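Long-range contacts in endonuclease V (Bacillus subtilis, PDB 3GA2), which probably acts in DNA repair as a magnesium-dependent endonuclease, nicking double-stranded DNA at the second phosphodiester bond 3' to a deoxyinosine: residues A[11-21]-A[86-94]; A[147-155]-A[168-176]. The protein carries 1 engineered substitution. All blocks are in the same frame, centred on the assembly; numbering follows the deposited sequence.

Contact 1. Residues A[11-21]-A[86-94]; sequences MKKEQDFLQVQ and YVSGFLAFR
Phe17, Phe90 and Phe93 form an aromatic cluster that joins the first turns of helix 14-25 to the loop leading into helix 96-105. Outward from the helix, Phe17 CB sits over the face of the Phe90 ring, a CH-pi contact 3.4 Å from the ring centroid. With CG anti to the carbonyl carbon (chi1 -61°) and 3.8 Å from Phe90 CG, the ring lies in an offset stack with Phe90, the planes 26° apart. CD2 and CE2 turn their edge to the face of Phe93, CD2 coming 3.5 Å from Phe93 CG, with the ring planes at 83°. Para to CD2, CE1 meets Val87 CG2 at 3.5 Å, flanked by CD1 and CZ under the same methyl, which lies over one face, offset toward the rim, with Met11 CB over the centre of the opposite one.

Phe90 also receives Leu18 CD2 at its edge. Were Phe90 cut back to an alanine, a gap would probably open beneath Phe17 CB, leaving the Phe17 ring without its stacking partner and Leu18 CD2 without the edge it packs on. Phe93 has Val20 CB and Gln21 CG in its plane, and His131 of helix 128-136 packs edge-to-face against it. The SE of selenomethionine Met11 approaches the Phe93 ring obliquely. Beyond the rings a water bridges the segments, accepting from Gln21 NE2 at 3.0 Å and donating to Gly89 O at 2.7 Å.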
HETATM    1  N   MSE A  11       4.009  14.948 -15.108  1.00 37.65           N
HETATM    2  CA  MSE A  11       5.422  14.613 -15.260  1.00 36.38           C
HETATM    3  C   MSE A  11       5.716  13.993 -16.626  1.00 34.96           C
HETATM    4  O   MSE A  11       4.948  13.161 -17.110  1.00 33.82           O
HETATM    5  CB  MSE A  11       5.865  13.634 -14.166  1.00 35.31           C
HETATM    6  CG  MSE A  11       5.845  14.178 -12.737  1.00 29.23           C
HETATM    7 SE   MSE A  11       4.080  14.468 -11.991  1.00 42.32          SE
HETATM    8  CE  MSE A  11       4.143  16.392 -11.845  1.00 26.09           C
ATOM      9  N   LYS A  12       6.830  14.392 -17.237  1.00 39.32           N
ATOM     10  CA  LYS A  12       7.220  13.859 -18.541  1.00 39.88           C
ATOM     11  C   LYS A  12       8.456  12.969 -18.419  1.00 38.27           C
ATOM     12  O   LYS A  12       8.347  11.745 -18.359  1.00 41.86           O
ATOM     13  CB  LYS A  12       7.508  14.992 -19.531  1.00 41.23           C
ATOM     14  CG  LYS A  12       6.922  16.342 -19.156  1.00 43.16           C
ATOM     15  CD  LYS A  12       7.992  17.238 -18.552  1.00 44.01           C
ATOM     16  CE  LYS A  12       7.419  18.557 -18.074  1.00 46.51           C
ATOM     17  NZ  LYS A  12       8.483  19.435 -17.516  1.00 48.67           N
ATOM     18  N   LYS A  13       9.631  13.587 -18.385  1.00 38.81           N
ATOM     19  CA  LYS A  13      10.884  12.844 -18.273  1.00 41.58           C
ATOM     20  C   LYS A  13      11.103  12.349 -16.845  1.00 39.64           C
ATOM     21  O   LYS A  13      10.425  12.791 -15.920  1.00 43.53           O
ATOM     22  CB  LYS A  13      12.054  13.730 -18.706  1.00 44.14           C
ATOM     23  CG  LYS A  13      12.088  15.092 -18.031  1.00 38.31           C
ATOM     24  CD  LYS A  13      13.240  15.933 -18.553  1.00 46.25           C
ATOM     25  CE  LYS A  13      13.218  17.331 -17.955  1.00 54.05           C
ATOM     26  NZ  LYS A  13      11.984  18.079 -18.331  1.00 54.72           N
ATOM     27  N   GLU A  14      12.054  11.439 -16.668  1.00 38.11           N
ATOM     28  CA  GLU A  14      12.328  10.892 -15.348  1.00 41.23           C
ATOM     29  C   GLU A  14      12.712  11.976 -14.348  1.00 41.00           C
ATOM     30  O   GLU A  14      12.513  11.817 -13.144  1.00 40.05           O
ATOM     31  CB  GLU A  14      13.439   9.847 -15.417  1.00 40.11           C
ATOM     32  CG  GLU A  14      14.830  10.418 -15.553  1.00 44.57           C
ATOM     33  CD  GLU A  14      15.897   9.387 -15.260  1.00 48.19           C
ATOM     34  OE1 GLU A  14      16.031   8.427 -16.045  1.00 50.56           O
ATOM     35  OE2 GLU A  14      16.594   9.529 -14.233  1.00 52.42           O
ATOM     36  N   GLN A  15      13.262  13.078 -14.847  1.00 42.99           N
ATOM     37  CA  GLN A  15      13.662  14.188 -13.987  1.00 42.30           C
ATOM     38  C   GLN A  15      12.470  14.735 -13.210  1.00 37.65           C
ATOM     39  O   GLN A  15      12.585  15.061 -12.027  1.00 35.24           O
ATOM     40  CB  GLN A  15      14.281  15.309 -14.827  1.00 43.91           C
ATOM     41  CG  GLN A  15      14.564  16.587 -14.046  1.00 55.98           C
ATOM     42  CD  GLN A  15      15.630  16.407 -12.982  1.00 63.96           C
ATOM     43  OE1 GLN A  15      15.903  17.320 -12.200  1.00 62.25           O
ATOM     44  NE2 GLN A  15      16.245  15.226 -12.948  1.00 65.28           N
ATOM     45  N   ASP A  16      11.329  14.837 -13.886  1.00 33.28           N
ATOM     46  CA  ASP A  16      10.111  15.349 -13.270  1.00 30.35           C
ATOM     47  C   ASP A  16       9.695  14.472 -12.088  1.00 27.01           C
ATOM     48  O   ASP A  16       9.416  14.973 -10.999  1.00 20.14           O
ATOM     49  CB  ASP A  16       8.972  15.389 -14.299  1.00 32.06           C
ATOM     50  CG  ASP A  16       9.354  16.118 -15.578  1.00 41.44           C
ATOM     51  OD1 ASP A  16       9.743  17.303 -15.505  1.00 37.98           O
ATOM     52  OD2 ASP A  16       9.256  15.499 -16.661  1.00 45.76           O
ATOM     53  N   PHE A  17       9.656  13.161 -12.315  1.00 25.21           N
ATOM     54  CA  PHE A  17       9.270  12.216 -11.276  1.00 25.59           C
ATOM     55  C   PHE A  17      10.211  12.267 -10.070  1.00 28.71           C
ATOM     56  O   PHE A  17       9.762  12.239  -8.923  1.00 26.24           O
ATOM     57  CB  PHE A  17       9.221  10.792 -11.838  1.00 22.53           C
ATOM     58  CG  PHE A  17       8.217  10.608 -12.943  1.00 34.91           C
ATOM     59  CD1 PHE A  17       8.561  10.872 -14.267  1.00 37.07           C
ATOM     60  CD2 PHE A  17       6.917  10.197 -12.658  1.00 39.12           C
ATOM     61  CE1 PHE A  17       7.625  10.730 -15.290  1.00 42.49           C
ATOM     62  CE2 PHE A  17       5.971  10.052 -13.673  1.00 45.34           C
ATOM     63  CZ  PHE A  17       6.326  10.318 -14.993  1.00 44.39           C
ATOM     64  N   LEU A  18      11.515  12.342 -10.324  1.00 26.31           N
ATOM     65  CA  LEU A  18      12.487  12.396  -9.236  1.00 27.66           C
ATOM     66  C   LEU A  18      12.325  13.641  -8.382  1.00 25.18           C
ATOM     67  O   LEU A  18      12.502  13.597  -7.162  1.00 19.95           O
ATOM     68  CB  LEU A  18      13.923  12.350  -9.771  1.00 32.57           C
ATOM     69  CG  LEU A  18      14.584  10.980  -9.916  1.00 33.16           C
ATOM     70  CD1 LEU A  18      14.507  10.235  -8.584  1.00 36.46           C
ATOM     71  CD2 LEU A  18      13.901  10.193 -11.001  1.00 39.68           C
ATOM     72  N   GLN A  19      11.992  14.755  -9.020  1.00 30.65           N
ATOM     73  CA  GLN A  19      11.824  16.009  -8.301  1.00 26.49           C
ATOM     74  C   GLN A  19      10.644  15.923  -7.342  1.00 25.27           C
ATOM     75  O   GLN A  19      10.713  16.413  -6.218  1.00 22.35           O
ATOM     76  CB  GLN A  19      11.617  17.160  -9.285  1.00 28.34           C
ATOM     77  CG  GLN A  19      11.836  18.526  -8.658  1.00 42.54           C
ATOM     78  CD  GLN A  19      13.294  18.772  -8.300  1.00 49.89           C
ATOM     79  OE1 GLN A  19      13.621  19.730  -7.600  1.00 54.55           O
ATOM     80  NE2 GLN A  19      14.181  17.908  -8.789  1.00 54.09           N
ATOM     81  N   VAL A  20       9.555  15.305  -7.793  1.00 28.49           N
ATOM     82  CA  VAL A  20       8.370  15.152  -6.955  1.00 27.22           C
ATOM     83  C   VAL A  20       8.701  14.250  -5.766  1.00 17.38           C
ATOM     84  O   VAL A  20       8.381  14.579  -4.631  1.00 16.73           O
ATOM     85  CB  VAL A  20       7.187  14.540  -7.751  1.00 31.60           C
ATOM     86  CG1 VAL A  20       5.987  14.330  -6.833  1.00 31.34           C
ATOM     87  CG2 VAL A  20       6.802  15.461  -8.902  1.00 29.18           C
ATOM     88  N   GLN A  21       9.352  13.118  -6.029  1.00 20.96           N
ATOM     89  CA  GLN A  21       9.706  12.194  -4.958  1.00 21.95           C
ATOM     90  C   GLN A  21      10.610  12.848  -3.925  1.00 25.84           C
ATOM     91  O   GLN A  21      10.367  12.754  -2.721  1.00 24.58           O
ATOM     92  CB  GLN A  21      10.416  10.954  -5.504  1.00 17.96           C
ATOM     93  CG  GLN A  21       9.570  10.090  -6.411  1.00 17.70           C
ATOM     94  CD  GLN A  21      10.232   8.764  -6.729  1.00 21.83           C
ATOM     95  OE1 GLN A  21      11.455   8.687  -6.890  1.00 28.31           O
ATOM     96  NE2 GLN A  21       9.427   7.713  -6.839  1.00 16.36           N
ATOM     97  N   TYR A  86       6.092   5.997 -19.848  1.00 58.36           N
ATOM     98  CA  TYR A  86       7.028   6.595 -20.794  1.00 57.20           C
ATOM     99  C   TYR A  86       8.403   6.582 -20.128  1.00 58.95           C
ATOM    100  O   TYR A  86       9.430   6.782 -20.777  1.00 55.14           O
ATOM    101  CB  TYR A  86       6.595   8.030 -21.125  1.00 61.36           C
ATOM    102  CG  TYR A  86       7.153   8.583 -22.424  1.00 64.52           C
ATOM    103  CD1 TYR A  86       7.265   7.777 -23.559  1.00 67.30           C
ATOM    104  CD2 TYR A  86       7.520   9.927 -22.534  1.00 64.37           C
ATOM    105  CE1 TYR A  86       7.730   8.294 -24.772  1.00 65.13           C
ATOM    106  CE2 TYR A  86       7.987  10.454 -23.744  1.00 65.18           C
ATOM    107  CZ  TYR A  86       8.088   9.631 -24.857  1.00 61.61           C
ATOM    108  OH  TYR A  86       8.543  10.144 -26.050  1.00 45.72           O
ATOM    109  N   VAL A  87       8.395   6.336 -18.821  1.00 53.71           N
ATOM    110  CA  VAL A  87       9.609   6.259 -18.018  1.00 53.77           C
ATOM    111  C   VAL A  87       9.537   4.960 -17.220  1.00 55.15           C
ATOM    112  O   VAL A  87       8.522   4.264 -17.260  1.00 62.05           O
ATOM    113  CB  VAL A  87       9.711   7.449 -17.040  1.00 54.54           C
ATOM    114  CG1 VAL A  87       9.762   8.758 -17.815  1.00 48.14           C
ATOM    115  CG2 VAL A  87       8.524   7.445 -16.091  1.00 59.30           C
ATOM    116  N   SER A  88      10.604   4.627 -16.502  1.00 53.51           N
ATOM    117  CA  SER A  88      10.622   3.399 -15.707  1.00 43.66           C
ATOM    118  C   SER A  88      11.015   3.635 -14.256  1.00 37.75           C
ATOM    119  O   SER A  88      11.896   4.443 -13.967  1.00 33.27           O
ATOM    120  CB  SER A  88      11.583   2.378 -16.323  1.00 50.80           C
ATOM    121  OG  SER A  88      11.042   1.810 -17.504  1.00 53.91           O
ATOM    122  N   GLY A  89      10.355   2.921 -13.350  1.00 30.80           N
ATOM    123  CA  GLY A  89      10.660   3.054 -11.940  1.00 32.86           C
ATOM    124  C   GLY A  89       9.727   3.962 -11.164  1.00 31.23           C
ATOM    125  O   GLY A  89      10.058   4.376 -10.054  1.00 31.72           O
ATOM    126  N   PHE A  90       8.565   4.279 -11.730  1.00 26.51           N
ATOM    127  CA  PHE A  90       7.619   5.146 -11.038  1.00 24.10           C
ATOM    128  C   PHE A  90       6.188   4.640 -11.104  1.00 17.91           C
ATOM    129  O   PHE A  90       5.281   5.374 -11.482  1.00 28.07           O
ATOM    130  CB  PHE A  90       7.686   6.562 -11.604  1.00 17.50           C
ATOM    131  CG  PHE A  90       9.077   7.095 -11.721  1.00 29.33           C
ATOM    132  CD1 PHE A  90       9.787   6.951 -12.909  1.00 32.15           C
ATOM    133  CD2 PHE A  90       9.690   7.722 -10.641  1.00 28.32           C
ATOM    134  CE1 PHE A  90      11.091   7.423 -13.021  1.00 30.78           C
ATOM    135  CE2 PHE A  90      10.994   8.197 -10.741  1.00 27.25           C
ATOM    136  CZ  PHE A  90      11.698   8.047 -11.936  1.00 32.78           C
ATOM    137  N   LEU A  91       5.992   3.384 -10.722  1.00 22.97           N
ATOM    138  CA  LEU A  91       4.671   2.775 -10.734  1.00 24.13           C
ATOM    139  C   LEU A  91       3.653   3.589  -9.940  1.00 23.29           C
ATOM    140  O   LEU A  91       2.535   3.814 -10.399  1.00 21.95           O
ATOM    141  CB  LEU A  91       4.746   1.365 -10.158  1.00 26.27           C
ATOM    142  CG  LEU A  91       3.428   0.593 -10.116  1.00 32.71           C
ATOM    143  CD1 LEU A  91       2.884   0.424 -11.533  1.00 28.84           C
ATOM    144  CD2 LEU A  91       3.655  -0.762  -9.460  1.00 32.00           C
ATOM    145  N   ALA A  92       4.047   4.026  -8.748  1.00 21.17           N
ATOM    146  CA  ALA A  92       3.164   4.798  -7.884  1.00 20.71           C
ATOM    147  C   ALA A  92       2.487   5.965  -8.595  1.00 26.19           C
ATOM    148  O   ALA A  92       1.314   6.253  -8.347  1.00 14.05           O
ATOM    149  CB  ALA A  92       3.931   5.307  -6.676  1.00 20.25           C
ATOM    150  N   PHE A  93       3.219   6.643  -9.477  1.00 26.72           N
ATOM    151  CA  PHE A  93       2.646   7.779 -10.192  1.00 24.39           C
ATOM    152  C   PHE A  93       1.492   7.381 -11.105  1.00 22.37           C
ATOM    153  O   PHE A  93       0.520   8.123 -11.240  1.00 22.11           O
ATOM    154  CB  PHE A  93       3.715   8.516 -11.009  1.00 20.63           C
ATOM    155  CG  PHE A  93       4.697   9.284 -10.169  1.00 21.19           C
ATOM    156  CD1 PHE A  93       5.747   8.631  -9.532  1.00 15.78           C
ATOM    157  CD2 PHE A  93       4.567  10.661 -10.008  1.00 19.44           C
ATOM    158  CE1 PHE A  93       6.656   9.340  -8.747  1.00 18.22           C
ATOM    159  CE2 PHE A  93       5.470  11.376  -9.225  1.00 18.14           C
ATOM    160  CZ  PHE A  93       6.518  10.716  -8.594  1.00 16.88           C
ATOM    161  N   ARG A  94       1.584   6.215 -11.733  1.00 20.53           N
ATOM    162  CA  ARG A  94       0.498   5.796 -12.607  1.00 30.54           C
ATOM    163  C   ARG A  94      -0.600   5.040 -11.874  1.00 31.98           C
ATOM    164  O   ARG A  94      -1.521   4.515 -12.497  1.00 26.78           O
ATOM    165  CB  ARG A  94       1.025   4.958 -13.776  1.00 31.67           C
ATOM    166  CG  ARG A  94       1.896   3.781 -13.416  1.00 38.59           C
ATOM    167  CD  ARG A  94       2.212   2.972 -14.673  1.00 48.98           C
ATOM    168  NE  ARG A  94       3.250   1.969 -14.450  1.00 53.14           N
ATOM    169  CZ  ARG A  94       4.541   2.248 -14.302  1.00 50.64           C
ATOM    170  NH1 ARG A  94       4.963   3.506 -14.356  1.00 48.05           N
ATOM    171  NH2 ARG A  94       5.412   1.267 -14.102  1.00 47.15           N
TER
HETATM  172  O   HOH W   1      11.153   5.533  -7.914  1.00 28.39           O

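Contact 2. Residues A[147-155]-A[168-176]; sequences YLKIKGCDF and IIIDGEVYG
The Tyr147 ring carries Ile168 CD1 at its edge, 3.9 Å from Tyr147 CE1. Phe155 CD2 stands over the centre of one face, and the backbone N of Lys149 lies above the opposite face, toward the rim. Cys153 O is in the ring plane, where Tyr147 OH donates to it over 2.6 Å, although the hydroxyl stands 45° out of the Cys153 carbonyl plane. This bond ties the start of segment 147-155 to its returning arm and fixes the hydroxyl where it also touches Ile168 CG2, at 3.7 Å. The second flat group, the Tyr175 ring, has Ile170 CD1 over the centre of one face, while Ile150 CD1 comes obliquely to Tyr175 CD1 at 3.8 Å.

Ile170 ties the two segments together. Its CG1 is anti to the carbonyl carbon (chi1 -58°) and the chain runs on extended, which carries CD1 to Ile150 CB, a tight 3.5 Å contact. CG1 itself packs on Cys153 CB, and CG2 meets Lys151 CB at 3.6 Å. Each segment turns through a type I' beta turn, Ile150 to Cys153 and Ile170 to Glu173; the latter closes a beta hairpin. At the turns Lys151 bends at chi2 and chi4 across Asp171, forming a long salt bridge of 3.7 Å from NZ to OD2.

The loop 147-155 follows strand 140-144 and packs its apolar residues against the hairpin of strands 165-170 and 173-179, at the edge of the mixed sheet where 165-170 is outermost. Phe189 of the adjacent strand 188-194 meets the rings of Tyr147 and Phe155, while His125 packs its ring against Tyr175.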
ATOM      1  N   TYR A 147       9.843  -9.144  -2.187  1.00 16.19           N
ATOM      2  CA  TYR A 147      10.936  -8.350  -1.659  1.00 15.72           C
ATOM      3  C   TYR A 147      11.662  -7.515  -2.698  1.00 19.85           C
ATOM      4  O   TYR A 147      12.126  -8.029  -3.713  1.00 25.67           O
ATOM      5  CB  TYR A 147      11.949  -9.257  -0.963  1.00 13.43           C
ATOM      6  CG  TYR A 147      13.140  -8.512  -0.399  1.00 13.40           C
ATOM      7  CD1 TYR A 147      12.991  -7.618   0.661  1.00 15.20           C
ATOM      8  CD2 TYR A 147      14.421  -8.717  -0.919  1.00 19.15           C
ATOM      9  CE1 TYR A 147      14.090  -6.949   1.196  1.00 23.55           C
ATOM     10  CE2 TYR A 147      15.527  -8.053  -0.395  1.00 21.02           C
ATOM     11  CZ  TYR A 147      15.354  -7.173   0.663  1.00 24.17           C
ATOM     12  OH  TYR A 147      16.446  -6.531   1.188  1.00 25.44           O
ATOM     13  N   LEU A 148      11.764  -6.220  -2.424  1.00 23.84           N
ATOM     14  CA  LEU A 148      12.462  -5.291  -3.302  1.00 29.36           C
ATOM     15  C   LEU A 148      13.891  -5.160  -2.772  1.00 28.07           C
ATOM     16  O   LEU A 148      14.117  -4.518  -1.745  1.00 23.79           O
ATOM     17  CB  LEU A 148      11.769  -3.928  -3.271  1.00 34.90           C
ATOM     18  CG  LEU A 148      12.373  -2.844  -4.168  1.00 33.28           C
ATOM     19  CD1 LEU A 148      12.278  -3.268  -5.627  1.00 34.99           C
ATOM     20  CD2 LEU A 148      11.629  -1.534  -3.947  1.00 38.23           C
ATOM     21  N   LYS A 149      14.846  -5.777  -3.462  1.00 17.99           N
ATOM     22  CA  LYS A 149      16.243  -5.739  -3.038  1.00 20.36           C
ATOM     23  C   LYS A 149      16.906  -4.388  -3.341  1.00 22.14           C
ATOM     24  O   LYS A 149      17.064  -4.003  -4.499  1.00 14.59           O
ATOM     25  CB  LYS A 149      17.019  -6.877  -3.709  1.00 13.93           C
ATOM     26  CG  LYS A 149      18.375  -7.146  -3.086  1.00 15.00           C
ATOM     27  CD  LYS A 149      19.056  -8.336  -3.736  1.00 17.50           C
ATOM     28  CE  LYS A 149      20.447  -8.547  -3.171  1.00 21.20           C
ATOM     29  NZ  LYS A 149      21.213  -9.522  -3.978  1.00 26.81           N
ATOM     30  N   ILE A 150      17.304  -3.683  -2.285  1.00 18.88           N
ATOM     31  CA  ILE A 150      17.911  -2.358  -2.409  1.00 17.76           C
ATOM     32  C   ILE A 150      19.385  -2.305  -1.992  1.00 17.83           C
ATOM     33  O   ILE A 150      19.767  -2.858  -0.961  1.00 18.67           O
ATOM     34  CB  ILE A 150      17.132  -1.342  -1.541  1.00 21.66           C
ATOM     35  CG1 ILE A 150      15.635  -1.428  -1.863  1.00 18.48           C
ATOM     36  CG2 ILE A 150      17.656   0.078  -1.781  1.00 23.93           C
ATOM     37  CD1 ILE A 150      14.736  -0.687  -0.864  1.00 15.09           C
ATOM     38  N   LYS A 151      20.210  -1.632  -2.790  1.00 19.89           N
ATOM     39  CA  LYS A 151      21.631  -1.503  -2.462  1.00 24.52           C
ATOM     40  C   LYS A 151      22.310  -2.864  -2.386  1.00 25.40           C
ATOM     41  O   LYS A 151      23.370  -2.998  -1.769  1.00 29.03           O
ATOM     42  CB  LYS A 151      21.789  -0.809  -1.107  1.00 28.80           C
ATOM     43  CG  LYS A 151      22.381   0.585  -1.141  1.00 41.74           C
ATOM     44  CD  LYS A 151      21.469   1.575  -1.829  1.00 41.91           C
ATOM     45  CE  LYS A 151      21.832   2.997  -1.429  1.00 43.70           C
ATOM     46  NZ  LYS A 151      23.292   3.266  -1.590  1.00 49.59           N
ATOM     47  N   GLY A 152      21.698  -3.874  -2.992  1.00 19.82           N
ATOM     48  CA  GLY A 152      22.274  -5.204  -2.959  1.00 21.29           C
ATOM     49  C   GLY A 152      22.150  -5.833  -1.585  1.00 24.59           C
ATOM     50  O   GLY A 152      22.886  -6.758  -1.240  1.00 27.50           O
ATOM     51  N   CYS A 153      21.208  -5.332  -0.794  1.00 24.86           N
ATOM     52  CA  CYS A 153      20.995  -5.842   0.555  1.00 20.64           C
ATOM     53  C   CYS A 153      19.913  -6.910   0.599  1.00 21.00           C
ATOM     54  O   CYS A 153      18.823  -6.729   0.061  1.00 17.22           O
ATOM     55  CB  CYS A 153      20.620  -4.691   1.489  1.00 20.44           C
ATOM     56  SG  CYS A 153      21.960  -3.500   1.731  1.00 32.57           S
ATOM     57  N   ASP A 154      20.225  -8.028   1.240  1.00 21.38           N
ATOM     58  CA  ASP A 154      19.270  -9.113   1.350  1.00 22.90           C
ATOM     59  C   ASP A 154      18.739  -9.157   2.773  1.00 25.96           C
ATOM     60  O   ASP A 154      19.426  -8.762   3.715  1.00 27.59           O
ATOM     61  CB  ASP A 154      19.931 -10.442   0.992  1.00 41.83           C
ATOM     62  CG  ASP A 154      18.963 -11.605   1.053  1.00 57.96           C
ATOM     63  OD1 ASP A 154      17.892 -11.527   0.409  1.00 56.59           O
ATOM     64  OD2 ASP A 154      19.273 -12.599   1.742  1.00 71.08           O
ATOM     65  N   PHE A 155      17.513  -9.636   2.924  1.00 19.03           N
ATOM     66  CA  PHE A 155      16.899  -9.709   4.237  1.00 24.01           C
ATOM     67  C   PHE A 155      17.197 -11.035   4.917  1.00 24.06           C
ATOM     68  O   PHE A 155      17.624 -11.997   4.273  1.00 23.82           O
ATOM     69  CB  PHE A 155      15.385  -9.518   4.115  1.00 17.45           C
ATOM     70  CG  PHE A 155      14.682 -10.646   3.419  1.00 18.28           C
ATOM     71  CD1 PHE A 155      14.248 -11.756   4.136  1.00 13.51           C
ATOM     72  CD2 PHE A 155      14.451 -10.598   2.046  1.00 15.58           C
ATOM     73  CE1 PHE A 155      13.593 -12.801   3.500  1.00 20.27           C
ATOM     74  CE2 PHE A 155      13.796 -11.641   1.398  1.00 18.18           C
ATOM     75  CZ  PHE A 155      13.364 -12.746   2.126  1.00 17.76           C
ATOM     76  N   ILE A 168      14.924  -5.052   8.034  1.00 10.99           N
ATOM     77  CA  ILE A 168      15.658  -4.955   6.786  1.00  6.47           C
ATOM     78  C   ILE A 168      16.433  -3.656   6.928  1.00  6.15           C
ATOM     79  O   ILE A 168      15.849  -2.577   6.894  1.00  9.28           O
ATOM     80  CB  ILE A 168      14.700  -4.862   5.603  1.00  8.40           C
ATOM     81  CG1 ILE A 168      13.811  -6.103   5.578  1.00  2.17           C
ATOM     82  CG2 ILE A 168      15.485  -4.716   4.299  1.00 10.08           C
ATOM     83  CD1 ILE A 168      12.600  -5.975   4.675  1.00  1.63           C
ATOM     84  N   ILE A 169      17.744  -3.766   7.112  1.00  8.97           N
ATOM     85  CA  ILE A 169      18.574  -2.591   7.303  1.00 13.67           C
ATOM     86  C   ILE A 169      19.510  -2.333   6.126  1.00 18.23           C
ATOM     87  O   ILE A 169      20.165  -3.245   5.620  1.00 21.74           O
ATOM     88  CB  ILE A 169      19.382  -2.717   8.616  1.00 12.55           C
ATOM     89  CG1 ILE A 169      18.433  -3.082   9.768  1.00 17.91           C
ATOM     90  CG2 ILE A 169      20.082  -1.396   8.927  1.00 20.71           C
ATOM     91  CD1 ILE A 169      19.098  -3.199  11.130  1.00  9.99           C
ATOM     92  N   ILE A 170      19.551  -1.076   5.691  1.00  9.60           N
ATOM     93  CA  ILE A 170      20.381  -0.649   4.571  1.00 12.59           C
ATOM     94  C   ILE A 170      21.066   0.651   4.984  1.00 11.93           C
ATOM     95  O   ILE A 170      20.404   1.604   5.391  1.00 13.08           O
ATOM     96  CB  ILE A 170      19.507  -0.413   3.318  1.00 17.56           C
ATOM     97  CG1 ILE A 170      18.760  -1.706   2.968  1.00 18.34           C
ATOM     98  CG2 ILE A 170      20.360   0.018   2.142  1.00 22.54           C
ATOM     99  CD1 ILE A 170      17.787  -1.552   1.846  1.00 27.52           C
ATOM    100  N   ASP A 171      22.391   0.685   4.889  1.00 12.22           N
ATOM    101  CA  ASP A 171      23.157   1.873   5.281  1.00 16.69           C
ATOM    102  C   ASP A 171      22.886   2.245   6.736  1.00 10.92           C
ATOM    103  O   ASP A 171      22.896   3.423   7.093  1.00 15.00           O
ATOM    104  CB  ASP A 171      22.813   3.079   4.396  1.00 14.65           C
ATOM    105  CG  ASP A 171      23.246   2.891   2.954  1.00 23.84           C
ATOM    106  OD1 ASP A 171      24.355   2.357   2.730  1.00 22.07           O
ATOM    107  OD2 ASP A 171      22.485   3.297   2.050  1.00 21.92           O
ATOM    108  N   GLY A 172      22.630   1.248   7.575  1.00 10.93           N
ATOM    109  CA  GLY A 172      22.379   1.525   8.982  1.00 11.88           C
ATOM    110  C   GLY A 172      21.003   2.099   9.263  1.00 14.83           C
ATOM    111  O   GLY A 172      20.753   2.610  10.352  1.00 11.83           O
ATOM    112  N   GLU A 173      20.106   2.022   8.286  1.00 15.49           N
ATOM    113  CA  GLU A 173      18.753   2.529   8.470  1.00 17.76           C
ATOM    114  C   GLU A 173      17.730   1.426   8.274  1.00 12.36           C
ATOM    115  O   GLU A 173      17.890   0.559   7.412  1.00 12.96           O
ATOM    116  CB  GLU A 173      18.478   3.684   7.505  1.00 23.80           C
ATOM    117  CG  GLU A 173      19.011   5.012   8.012  1.00 36.97           C
ATOM    118  CD  GLU A 173      18.710   6.170   7.083  1.00 42.32           C
ATOM    119  OE1 GLU A 173      17.562   6.262   6.598  1.00 37.07           O
ATOM    120  OE2 GLU A 173      19.623   6.996   6.854  1.00 36.90           O
ATOM    121  N   VAL A 174      16.683   1.448   9.088  1.00 14.25           N
ATOM    122  CA  VAL A 174      15.642   0.440   8.986  1.00 17.05           C
ATOM    123  C   VAL A 174      14.631   0.820   7.912  1.00 11.95           C
ATOM    124  O   VAL A 174      13.872   1.772   8.082  1.00 15.81           O
ATOM    125  CB  VAL A 174      14.882   0.273  10.313  1.00 11.72           C
ATOM    126  CG1 VAL A 174      13.736  -0.712  10.120  1.00 12.37           C
ATOM    127  CG2 VAL A 174      15.823  -0.214  11.398  1.00 14.18           C
ATOM    128  N   TYR A 175      14.615   0.080   6.811  1.00  9.79           N
ATOM    129  CA  TYR A 175      13.663   0.363   5.738  1.00 18.96           C
ATOM    130  C   TYR A 175      12.310  -0.288   5.988  1.00 11.37           C
ATOM    131  O   TYR A 175      11.277   0.233   5.568  1.00 16.96           O
ATOM    132  CB  TYR A 175      14.198  -0.113   4.384  1.00 11.44           C
ATOM    133  CG  TYR A 175      15.152   0.851   3.714  1.00  8.53           C
ATOM    134  CD1 TYR A 175      14.977   1.212   2.373  1.00 15.97           C
ATOM    135  CD2 TYR A 175      16.233   1.392   4.405  1.00 11.17           C
ATOM    136  CE1 TYR A 175      15.855   2.090   1.736  1.00 15.35           C
ATOM    137  CE2 TYR A 175      17.119   2.271   3.779  1.00 11.84           C
ATOM    138  CZ  TYR A 175      16.924   2.617   2.451  1.00 16.11           C
ATOM    139  OH  TYR A 175      17.779   3.505   1.849  1.00 19.70           O
ATOM    140  N   GLY A 176      12.325  -1.431   6.668  1.00 10.90           N
ATOM    141  CA  GLY A 176      11.099  -2.151   6.957  1.00  9.58           C
ATOM    142  C   GLY A 176      11.400  -3.496   7.604  1.00 10.35           C
ATOM    143  O   GLY A 176      12.489  -3.695   8.139  1.00  8.06           O
TER

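Contacts 1 and 2 hold different elements of the fold: a helix against a loop in the first, and a loop against an edge hairpin of the sheet in the second. Their centres are 22 Å apart and their nearest atoms about 9 Å, so they do not touch. The centre of each lies about 18 Å from the centre of the chain, and both are partly buried, with an apolar middle and charged residues toward solvent. Contact 1 depends on stacked and edge-to-face rings with a bridging water. In contact 2 isoleucine side chains supply about half of the packing, and a long salt bridge spans the turns. Both lie away from the predicted magnesium ligands.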